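Local coordinates for immune protein (Enterobacter cloacae, PDB 6D7Y) that probably protects the cell that makes it from a contact-dependent growth inhibition toxin, the C-terminal tip of CdiA, by binding that tip, at residues B[3-11]-B[112-122]; B[127-135]-B[143-151]. One frame throughout, in Å; residues are numbered along the deposited sequence.

Contact 1: residues B[3-11]-B[112-122]; sequences ELFEVIFEG and MLEFQKYMNGI
M119, a selenomethionine like M112, sets its terminal methyl squarely on the ring of F9: CE stands 3.5 Å from the F9 ring centroid, 3° off the normal, in a CH-pi contact, while SE lies farther off above the same face in a Met-aromatic contact. This is helix-on-sheet packing: segment 112-122 of helix 105-126 runs almost parallel to strand 3-10, axes 10.1 Å apart and 10° between directions. No hydrogen bond links the two segments; the side chains that meet are apolar, though M119 CE also packs 3.4 Å from O of I8. V7, two residues before F9 on the strand, meets the helix with both branches: CG2 rests over the F115 face toward its rim, 3.9 Å from the ring centroid, and CG1 touches SE of M112 at 3.8 Å. M112 bends at its second torsion (chi2 -76°), which brings its CE 3.5 Å from CB of F5. CE2 of Y118 lies at the edge of the F9 ring, near its plane, and CD1 of I122 is 4.0 Å from CE2 of F9. Farther out, F128 meets F9 edge-to-face and F105 does the same for F5, while F72 and V74 of strand 63-75 touch F115. OH of Y118 is hydrogen-bonded to OE2 of E23.

Contact 2: residues B[127-135]-B[143-151]; sequences GFENFYGGL and TRFFTNNRL
R144 lays its guanidinium flat on the ring of Y132, planes 9° apart and centres 3.9 Å apart, a stacked cation-pi pair. Its chain is extended from CG to NE, carrying the group along the sheet, and in the guanidinium plane NH2 donates to OG1 of T147 at 2.9 Å. The carbonyls of A138 and S139 take NE and NH1, so three bonds fix the rotation of the group over the tyrosine. On the other face of the sheet the F146 ring covers the backbone of G133, whose N sits over the ring centre and whose CA makes a CH-pi contact; the edge of F146 meets CD2 of F131. These residues belong to a beta hairpin, strand 130-135 antiparallel to strand 144-147, interrupted by a classic bulge: F145 and F146 both face G133, and O of G133 accepts a bond from N of F145 at 2.8 Å and a weak one from N of F146. Where the second strand turns away, N148 grips its partner strand three times. Its N donates to O of F131 (2.7 Å), its OD1 accepts from N of F131 (2.9 Å), and its ND2 reaches OD1 of N130 in a nearly straight bond (3.0 Å, 174°). CA of N148 also lies over the F131 ring, 3.6 Å from the centroid. At the opposite end N of L135 donates to O of T143, and a water donates to O of L135 at 2.8 Å while also hydrogen-bonded to OG1 of T143.

From the N terminus, strand 3-10 enters the antiparallel sheet first, and the chain then builds strands 30-36 to 93-102 before helix 105-126 packs across one face of it; contact 1 closes that loop of 100 residues. Contact 2 follows in series, with only seven residues between its segments, so the two neither nest nor cross. They meet through strand 130-135, which directly follows the helix and pairs antiparallel with strand 3-10: N of I8 and N of E10 probably bond to O of Y132 and O of N130, respectively. F131 touches M119, and Q116 NE2 bonds to O of N148, tying the C-terminal hairpin to the helix as well as to the sheet.

Contact 1: residues B[3-11]-B[112-122]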
loop_
_atom_site.group_PDB
_atom_site.type_symbol
_atom_site.label_atom_id
_atom_site.label_comp_id
_atom_site.label_asym_id
_atom_site.label_seq_id
_atom_site.Cartn_x
_atom_site.Cartn_y
_atom_site.Cartn_z
ATOM N N GLU B 3 -4.911 15.296 7.485
ATOM C CA GLU B 3 -5.099 13.970 8.086
ATOM C C GLU B 3 -4.333 12.931 7.315
ATOM O O GLU B 3 -4.110 13.087 6.115
ATOM C CB GLU B 3 -6.574 13.597 7.990
ATOM C CG GLU B 3 -7.539 14.497 8.725
ATOM C CD GLU B 3 -7.646 14.226 10.215
ATOM O OE1 GLU B 3 -6.872 13.397 10.770
ATOM O OE2 GLU B 3 -8.536 14.859 10.850
ATOM N N LEU B 4 -3.957 11.855 8.008
ATOM C CA LEU B 4 -3.262 10.763 7.389
ATOM C C LEU B 4 -4.318 9.746 6.914
ATOM O O LEU B 4 -5.163 9.295 7.725
ATOM C CB LEU B 4 -2.312 10.090 8.369
ATOM C CG LEU B 4 -1.438 8.985 7.764
ATOM C CD1 LEU B 4 -0.630 9.454 6.565
ATOM C CD2 LEU B 4 -0.492 8.465 8.839
ATOM N N PHE B 5 -4.259 9.413 5.624
ATOM C CA PHE B 5 -5.168 8.434 5.028
ATOM C C PHE B 5 -4.389 7.221 4.572
ATOM O O PHE B 5 -3.168 7.265 4.445
ATOM C CB PHE B 5 -5.952 9.030 3.869
ATOM C CG PHE B 5 -6.885 10.139 4.276
ATOM C CD1 PHE B 5 -8.170 9.871 4.695
ATOM C CD2 PHE B 5 -6.449 11.448 4.286
ATOM C CE1 PHE B 5 -9.027 10.877 5.123
ATOM C CE2 PHE B 5 -7.310 12.464 4.690
ATOM C CZ PHE B 5 -8.592 12.189 5.104
ATOM N N GLU B 6 -5.079 6.104 4.358
ATOM C CA GLU B 6 -4.372 4.959 3.872
ATOM C C GLU B 6 -5.271 3.997 3.103
ATOM O O GLU B 6 -6.481 3.995 3.275
ATOM C CB GLU B 6 -3.610 4.206 4.988
ATOM C CG GLU B 6 -4.434 3.323 5.862
ATOM C CD GLU B 6 -3.655 2.609 6.984
ATOM O OE1 GLU B 6 -2.420 2.374 6.903
ATOM O OE2 GLU B 6 -4.324 2.262 7.972
ATOM N N VAL B 7 -4.645 3.259 2.202
ATOM C CA VAL B 7 -5.315 2.196 1.454
ATOM C C VAL B 7 -4.496 0.946 1.730
ATOM O O VAL B 7 -3.268 1.001 1.858
ATOM C CB VAL B 7 -5.495 2.459 -0.055
ATOM C CG1 VAL B 7 -6.360 3.685 -0.285
ATOM C CG2 VAL B 7 -4.161 2.580 -0.773
ATOM N N ILE B 8 -5.187 -0.193 1.805
ATOM C CA ILE B 8 -4.558 -1.446 2.137
ATOM C C ILE B 8 -4.953 -2.589 1.206
ATOM O O ILE B 8 -6.145 -2.737 0.876
ATOM C CB ILE B 8 -5.047 -1.934 3.541
ATOM C CG1 ILE B 8 -4.806 -0.898 4.656
ATOM C CG2 ILE B 8 -4.394 -3.257 3.927
ATOM C CD1 ILE B 8 -3.394 -0.653 5.005
ATOM N N PHE B 9 -3.945 -3.361 0.779
ATOM C CA PHE B 9 -4.162 -4.616 0.028
ATOM C C PHE B 9 -3.984 -5.646 1.155
ATOM O O PHE B 9 -2.863 -5.869 1.626
ATOM C CB PHE B 9 -3.108 -4.862 -1.036
ATOM C CG PHE B 9 -3.055 -3.842 -2.147
ATOM C CD1 PHE B 9 -2.224 -2.733 -2.049
ATOM C CD2 PHE B 9 -3.771 -4.032 -3.329
ATOM C CE1 PHE B 9 -2.134 -1.819 -3.090
ATOM C CE2 PHE B 9 -3.690 -3.117 -4.373
ATOM C CZ PHE B 9 -2.860 -2.008 -4.251
ATOM N N GLU B 10 -5.079 -6.260 1.611
ATOM C CA GLU B 10 -5.024 -7.199 2.733
ATOM C C GLU B 10 -4.959 -8.644 2.267
ATOM O O GLU B 10 -5.730 -9.037 1.406
ATOM C CB GLU B 10 -6.254 -7.046 3.597
ATOM C CG GLU B 10 -6.207 -7.863 4.877
ATOM C CD GLU B 10 -7.492 -7.777 5.663
ATOM O OE1 GLU B 10 -8.553 -7.920 5.052
ATOM O OE2 GLU B 10 -7.437 -7.588 6.897
ATOM N N GLY B 11 -4.049 -9.419 2.863
ATOM C CA GLY B 11 -3.885 -10.842 2.526
ATOM C C GLY B 11 -3.441 -11.053 1.093
ATOM O O GLY B 11 -4.111 -11.710 0.311
HETATM N N MSE B 112 -9.559 8.619 -2.907
HETATM C CA MSE B 112 -10.037 7.305 -2.491
HETATM C C MSE B 112 -10.796 6.587 -3.584
HETATM O O MSE B 112 -10.606 5.378 -3.785
HETATM C CB MSE B 112 -10.905 7.448 -1.240
HETATM C CG MSE B 112 -10.048 7.832 -0.047
HETATM SE SE MSE B 112 -9.088 6.220 0.549
HETATM C CE MSE B 112 -8.012 7.013 1.957
ATOM N N LEU B 113 -11.689 7.296 -4.275
ATOM C CA LEU B 113 -12.459 6.688 -5.362
ATOM C C LEU B 113 -11.555 6.257 -6.511
ATOM O O LEU B 113 -11.809 5.233 -7.151
ATOM C CB LEU B 113 -13.613 7.574 -5.833
ATOM C CG LEU B 113 -14.816 7.706 -4.888
ATOM C CD1 LEU B 113 -15.859 8.616 -5.508
ATOM C CD2 LEU B 113 -15.452 6.353 -4.583
ATOM N N GLU B 114 -10.489 7.009 -6.756
ATOM C CA GLU B 114 -9.526 6.625 -7.782
ATOM C C GLU B 114 -8.768 5.379 -7.329
ATOM O O GLU B 114 -8.532 4.481 -8.137
ATOM C CB GLU B 114 -8.581 7.778 -8.134
ATOM C CG GLU B 114 -9.264 8.947 -8.832
ATOM C CD GLU B 114 -9.835 8.632 -10.219
ATOM O OE1 GLU B 114 -10.385 9.569 -10.841
ATOM O OE2 GLU B 114 -9.756 7.480 -10.715
ATOM N N PHE B 115 -8.405 5.303 -6.041
ATOM C CA PHE B 115 -7.749 4.092 -5.533
ATOM C C PHE B 115 -8.663 2.887 -5.644
ATOM O O PHE B 115 -8.213 1.795 -6.013
ATOM C CB PHE B 115 -7.294 4.231 -4.076
ATOM C CG PHE B 115 -5.888 4.721 -3.917
ATOM C CD1 PHE B 115 -4.826 3.874 -4.208
ATOM C CD2 PHE B 115 -5.621 5.978 -3.420
ATOM C CE1 PHE B 115 -3.515 4.286 -4.048
ATOM C CE2 PHE B 115 -4.311 6.396 -3.241
ATOM C CZ PHE B 115 -3.255 5.547 -3.556
ATOM N N GLN B 116 -9.944 3.075 -5.303
ATOM C CA GLN B 116 -10.918 1.968 -5.391
ATOM C C GLN B 116 -10.939 1.374 -6.809
ATOM O O GLN B 116 -10.937 0.147 -6.990
ATOM C CB GLN B 116 -12.341 2.414 -4.983
ATOM C CG GLN B 116 -13.331 1.234 -4.918
ATOM C CD GLN B 116 -14.771 1.626 -4.613
ATOM O OE1 GLN B 116 -15.241 2.683 -5.037
ATOM N NE2 GLN B 116 -15.501 0.743 -3.897
ATOM N N LYS B 117 -10.987 2.248 -7.809
ATOM C CA LYS B 117 -10.994 1.813 -9.212
ATOM C C LYS B 117 -9.714 1.069 -9.586
ATOM O O LYS B 117 -9.761 -0.010 -10.197
ATOM C CB LYS B 117 -11.146 3.010 -10.149
ATOM C CG LYS B 117 -12.460 3.756 -10.044
ATOM C CD LYS B 117 -12.417 4.992 -10.936
ATOM C CE LYS B 117 -13.688 5.817 -10.838
ATOM N NZ LYS B 117 -14.866 5.030 -11.289
ATOM N N TYR B 118 -8.580 1.677 -9.249
ATOM C CA TYR B 118 -7.263 1.104 -9.499
ATOM C C TYR B 118 -7.083 -0.282 -8.884
ATOM O O TYR B 118 -6.670 -1.223 -9.570
ATOM C CB TYR B 118 -6.151 2.040 -8.992
ATOM C CG TYR B 118 -4.796 1.373 -9.016
ATOM C CD1 TYR B 118 -4.193 1.044 -10.224
ATOM C CD2 TYR B 118 -4.130 1.054 -7.840
ATOM C CE1 TYR B 118 -2.966 0.407 -10.266
ATOM C CE2 TYR B 118 -2.897 0.422 -7.869
ATOM C CZ TYR B 118 -2.320 0.103 -9.087
ATOM O OH TYR B 118 -1.101 -0.532 -9.144
HETATM N N MSE B 119 -7.423 -0.410 -7.606
HETATM C CA MSE B 119 -7.267 -1.677 -6.866
HETATM C C MSE B 119 -8.193 -2.731 -7.382
HETATM O O MSE B 119 -7.792 -3.883 -7.563
HETATM C CB MSE B 119 -7.500 -1.432 -5.364
HETATM C CG MSE B 119 -6.389 -0.562 -4.793
HETATM SE SE MSE B 119 -6.879 0.150 -3.020
HETATM C CE MSE B 119 -5.644 -1.001 -2.017
ATOM N N ASN B 120 -9.442 -2.356 -7.634
ATOM C CA ASN B 120 -10.418 -3.319 -8.163
ATOM C C ASN B 120 -9.929 -3.847 -9.512
ATOM O O ASN B 120 -10.066 -5.030 -9.818
ATOM C CB ASN B 120 -11.779 -2.666 -8.357
ATOM C CG ASN B 120 -12.831 -3.657 -8.798
ATOM O OD1 ASN B 120 -13.095 -4.643 -8.113
ATOM N ND2 ASN B 120 -13.455 -3.385 -9.925
ATOM N N GLY B 121 -9.356 -2.946 -10.302
ATOM C CA GLY B 121 -8.834 -3.283 -11.611
ATOM C C GLY B 121 -7.706 -4.297 -11.611
ATOM O O GLY B 121 -7.550 -5.017 -12.581
ATOM N N ILE B 122 -6.915 -4.347 -10.537
ATOM C CA ILE B 122 -5.799 -5.303 -10.436
ATOM C C ILE B 122 -6.038 -6.451 -9.436
ATOM O O ILE B 122 -5.138 -7.272 -9.205
ATOM C CB ILE B 122 -4.452 -4.589 -10.112
ATOM C CG1 ILE B 122 -4.417 -4.014 -8.685
ATOM C CG2 ILE B 122 -4.185 -3.493 -11.140
ATOM C CD1 ILE B 122 -3.077 -3.441 -8.293
#

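Contact 2: residues B[127-135]-B[143-151]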
loop_
_atom_site.group_PDB
_atom_site.type_symbol
_atom_site.label_atom_id
_atom_site.label_comp_id
_atom_site.label_asym_id
_atom_site.label_seq_id
_atom_site.Cartn_x
_atom_site.Cartn_y
_atom_site.Cartn_z
ATOM N N GLY B 127 -4.424 -11.303 -6.781
ATOM C CA GLY B 127 -5.078 -12.124 -5.775
ATOM C C GLY B 127 -4.914 -11.772 -4.308
ATOM O O GLY B 127 -4.409 -12.582 -3.526
ATOM N N PHE B 128 -5.310 -10.558 -3.945
ATOM C CA PHE B 128 -5.319 -10.150 -2.537
ATOM C C PHE B 128 -6.740 -10.369 -2.012
ATOM O O PHE B 128 -7.703 -10.204 -2.762
ATOM C CB PHE B 128 -4.790 -8.721 -2.347
ATOM C CG PHE B 128 -5.166 -7.763 -3.444
ATOM C CD1 PHE B 128 -6.407 -7.120 -3.453
ATOM C CD2 PHE B 128 -4.249 -7.459 -4.452
ATOM C CE1 PHE B 128 -6.728 -6.208 -4.455
ATOM C CE2 PHE B 128 -4.569 -6.566 -5.460
ATOM C CZ PHE B 128 -5.804 -5.928 -5.458
ATOM N N GLU B 129 -6.875 -10.770 -0.747
ATOM C CA GLU B 129 -8.206 -11.082 -0.163
ATOM C C GLU B 129 -9.190 -9.904 -0.097
ATOM O O GLU B 129 -10.362 -10.055 -0.412
ATOM C CB GLU B 129 -8.058 -11.714 1.228
ATOM C CG GLU B 129 -7.297 -13.033 1.219
ATOM C CD GLU B 129 -7.248 -13.715 2.585
ATOM O OE1 GLU B 129 -6.610 -14.787 2.681
ATOM O OE2 GLU B 129 -7.842 -13.189 3.561
ATOM N N ASN B 130 -8.720 -8.737 0.335
ATOM C CA ASN B 130 -9.574 -7.563 0.415
ATOM C C ASN B 130 -8.739 -6.336 0.152
ATOM O O ASN B 130 -7.517 -6.393 0.253
ATOM C CB ASN B 130 -10.144 -7.391 1.826
ATOM C CG ASN B 130 -11.121 -8.462 2.206
ATOM O OD1 ASN B 130 -12.154 -8.641 1.564
ATOM N ND2 ASN B 130 -10.832 -9.144 3.296
ATOM N N PHE B 131 -9.418 -5.263 -0.224
ATOM C CA PHE B 131 -8.773 -3.950 -0.422
ATOM C C PHE B 131 -9.722 -2.918 0.185
ATOM O O PHE B 131 -10.945 -3.057 0.091
ATOM C CB PHE B 131 -8.381 -3.694 -1.878
ATOM C CG PHE B 131 -9.500 -3.776 -2.871
ATOM C CD1 PHE B 131 -9.923 -5.010 -3.367
ATOM C CD2 PHE B 131 -10.085 -2.632 -3.394
ATOM C CE1 PHE B 131 -10.937 -5.088 -4.314
ATOM C CE2 PHE B 131 -11.101 -2.711 -4.337
ATOM C CZ PHE B 131 -11.531 -3.940 -4.794
ATOM N N TYR B 132 -9.187 -1.888 0.835
ATOM C CA TYR B 132 -10.040 -0.899 1.481
ATOM C C TYR B 132 -9.237 0.325 1.729
ATOM O O TYR B 132 -8.013 0.274 1.626
ATOM C CB TYR B 132 -10.691 -1.417 2.784
ATOM C CG TYR B 132 -9.777 -2.136 3.763
ATOM C CD1 TYR B 132 -9.062 -1.441 4.721
ATOM C CD2 TYR B 132 -9.635 -3.522 3.727
ATOM C CE1 TYR B 132 -8.242 -2.092 5.622
ATOM C CE2 TYR B 132 -8.821 -4.191 4.633
ATOM C CZ TYR B 132 -8.108 -3.462 5.568
ATOM O OH TYR B 132 -7.283 -4.088 6.473
ATOM N N GLY B 133 -9.937 1.416 2.003
ATOM C CA GLY B 133 -9.283 2.696 2.227
ATOM C C GLY B 133 -10.065 3.550 3.191
ATOM O O GLY B 133 -11.293 3.525 3.218
ATOM N N GLY B 134 -9.342 4.355 3.964
ATOM C CA GLY B 134 -9.991 5.190 4.936
ATOM C C GLY B 134 -9.050 6.105 5.677
ATOM O O GLY B 134 -7.841 6.162 5.371
ATOM N N LEU B 135 -9.619 6.817 6.642
ATOM C CA LEU B 135 -8.829 7.650 7.550
ATOM C C LEU B 135 -7.961 6.650 8.295
ATOM O O LEU B 135 -8.407 5.532 8.601
ATOM C CB LEU B 135 -9.753 8.341 8.539
ATOM C CG LEU B 135 -9.095 9.188 9.611
ATOM C CD1 LEU B 135 -8.451 10.431 9.013
ATOM C CD2 LEU B 135 -10.176 9.570 10.596
ATOM N N THR B 143 -14.537 4.717 9.589
ATOM C CA THR B 143 -13.948 5.828 8.854
ATOM C C THR B 143 -13.405 5.458 7.468
ATOM O O THR B 143 -12.551 6.157 6.906
ATOM C CB THR B 143 -12.907 6.619 9.706
ATOM O OG1 THR B 143 -11.941 5.723 10.263
ATOM C CG2 THR B 143 -13.587 7.352 10.821
ATOM N N ARG B 144 -13.911 4.377 6.883
ATOM C CA ARG B 144 -13.526 4.024 5.543
ATOM C C ARG B 144 -14.314 4.792 4.481
ATOM O O ARG B 144 -15.451 5.236 4.709
ATOM C CB ARG B 144 -13.721 2.528 5.264
ATOM C CG ARG B 144 -12.762 1.622 5.997
ATOM C CD ARG B 144 -13.002 0.153 5.622
ATOM N NE ARG B 144 -12.206 -0.734 6.451
ATOM C CZ ARG B 144 -12.304 -2.063 6.431
ATOM N NH1 ARG B 144 -11.584 -2.785 7.273
ATOM N NH2 ARG B 144 -13.152 -2.662 5.603
ATOM N N PHE B 145 -13.675 4.936 3.331
ATOM C CA PHE B 145 -14.272 5.514 2.108
ATOM C C PHE B 145 -14.735 4.363 1.217
ATOM O O PHE B 145 -15.661 4.526 0.402
ATOM C CB PHE B 145 -13.311 6.396 1.344
ATOM C CG PHE B 145 -13.082 7.729 1.979
ATOM C CD1 PHE B 145 -12.131 7.884 2.988
ATOM C CD2 PHE B 145 -13.805 8.831 1.571
ATOM C CE1 PHE B 145 -11.913 9.120 3.578
ATOM C CE2 PHE B 145 -13.580 10.082 2.154
ATOM C CZ PHE B 145 -12.637 10.222 3.142
ATOM N N PHE B 146 -14.072 3.223 1.324
ATOM C CA PHE B 146 -14.505 2.050 0.557
ATOM C C PHE B 146 -13.947 0.737 1.099
ATOM O O PHE B 146 -12.938 0.708 1.776
ATOM C CB PHE B 146 -14.096 2.186 -0.948
ATOM C CG PHE B 146 -12.619 2.128 -1.181
ATOM C CD1 PHE B 146 -11.848 3.286 -1.127
ATOM C CD2 PHE B 146 -11.983 0.914 -1.407
ATOM C CE1 PHE B 146 -10.474 3.232 -1.335
ATOM C CE2 PHE B 146 -10.612 0.853 -1.602
ATOM C CZ PHE B 146 -9.849 2.017 -1.559
ATOM N N THR B 147 -14.640 -0.367 0.778
ATOM C CA THR B 147 -14.164 -1.686 1.111
ATOM C C THR B 147 -14.508 -2.505 -0.130
ATOM O O THR B 147 -15.674 -2.585 -0.509
ATOM C CB THR B 147 -14.849 -2.328 2.321
ATOM O OG1 THR B 147 -14.658 -1.515 3.465
ATOM C CG2 THR B 147 -14.248 -3.724 2.580
ATOM N N ASN B 148 -13.491 -3.075 -0.763
ATOM C CA ASN B 148 -13.660 -3.839 -2.004
ATOM C C ASN B 148 -14.463 -3.026 -3.026
ATOM O O ASN B 148 -14.117 -1.878 -3.281
ATOM C CB ASN B 148 -14.276 -5.207 -1.706
ATOM C CG ASN B 148 -13.375 -6.053 -0.852
ATOM O OD1 ASN B 148 -12.151 -5.960 -0.961
ATOM N ND2 ASN B 148 -13.959 -6.912 -0.023
ATOM N N ASN B 149 -15.561 -3.584 -3.532
ATOM C CA ASN B 149 -16.385 -2.897 -4.519
ATOM C C ASN B 149 -17.569 -2.133 -3.900
ATOM O O ASN B 149 -18.511 -1.799 -4.608
ATOM C CB ASN B 149 -16.881 -3.905 -5.568
ATOM C CG ASN B 149 -17.716 -5.065 -4.965
ATOM O OD1 ASN B 149 -17.733 -5.291 -3.741
ATOM N ND2 ASN B 149 -18.386 -5.819 -5.840
ATOM N N ARG B 150 -17.515 -1.882 -2.590
ATOM C CA ARG B 150 -18.566 -1.188 -1.863
ATOM C C ARG B 150 -18.114 0.191 -1.430
ATOM O O ARG B 150 -16.946 0.395 -1.123
ATOM C CB ARG B 150 -18.930 -1.980 -0.617
ATOM C CG ARG B 150 -19.488 -3.322 -0.948
ATOM C CD ARG B 150 -19.864 -4.092 0.288
ATOM N NE ARG B 150 -18.777 -4.792 0.965
ATOM C CZ ARG B 150 -18.195 -4.447 2.103
ATOM N NH1 ARG B 150 -17.272 -5.251 2.599
ATOM N NH2 ARG B 150 -18.520 -3.333 2.766
ATOM N N LEU B 151 -19.061 1.112 -1.314
ATOM C CA LEU B 151 -18.743 2.492 -0.923
ATOM C C LEU B 151 -19.090 2.850 0.490
ATOM O O LEU B 151 -19.911 2.184 1.149
ATOM C CB LEU B 151 -19.485 3.478 -1.827
ATOM C CG LEU B 151 -19.141 3.495 -3.309
ATOM C CD1 LEU B 151 -20.081 4.454 -4.021
ATOM C CD2 LEU B 151 -17.696 3.886 -3.539
HETATM O O HOH W 1 -10.786 4.080 8.463
#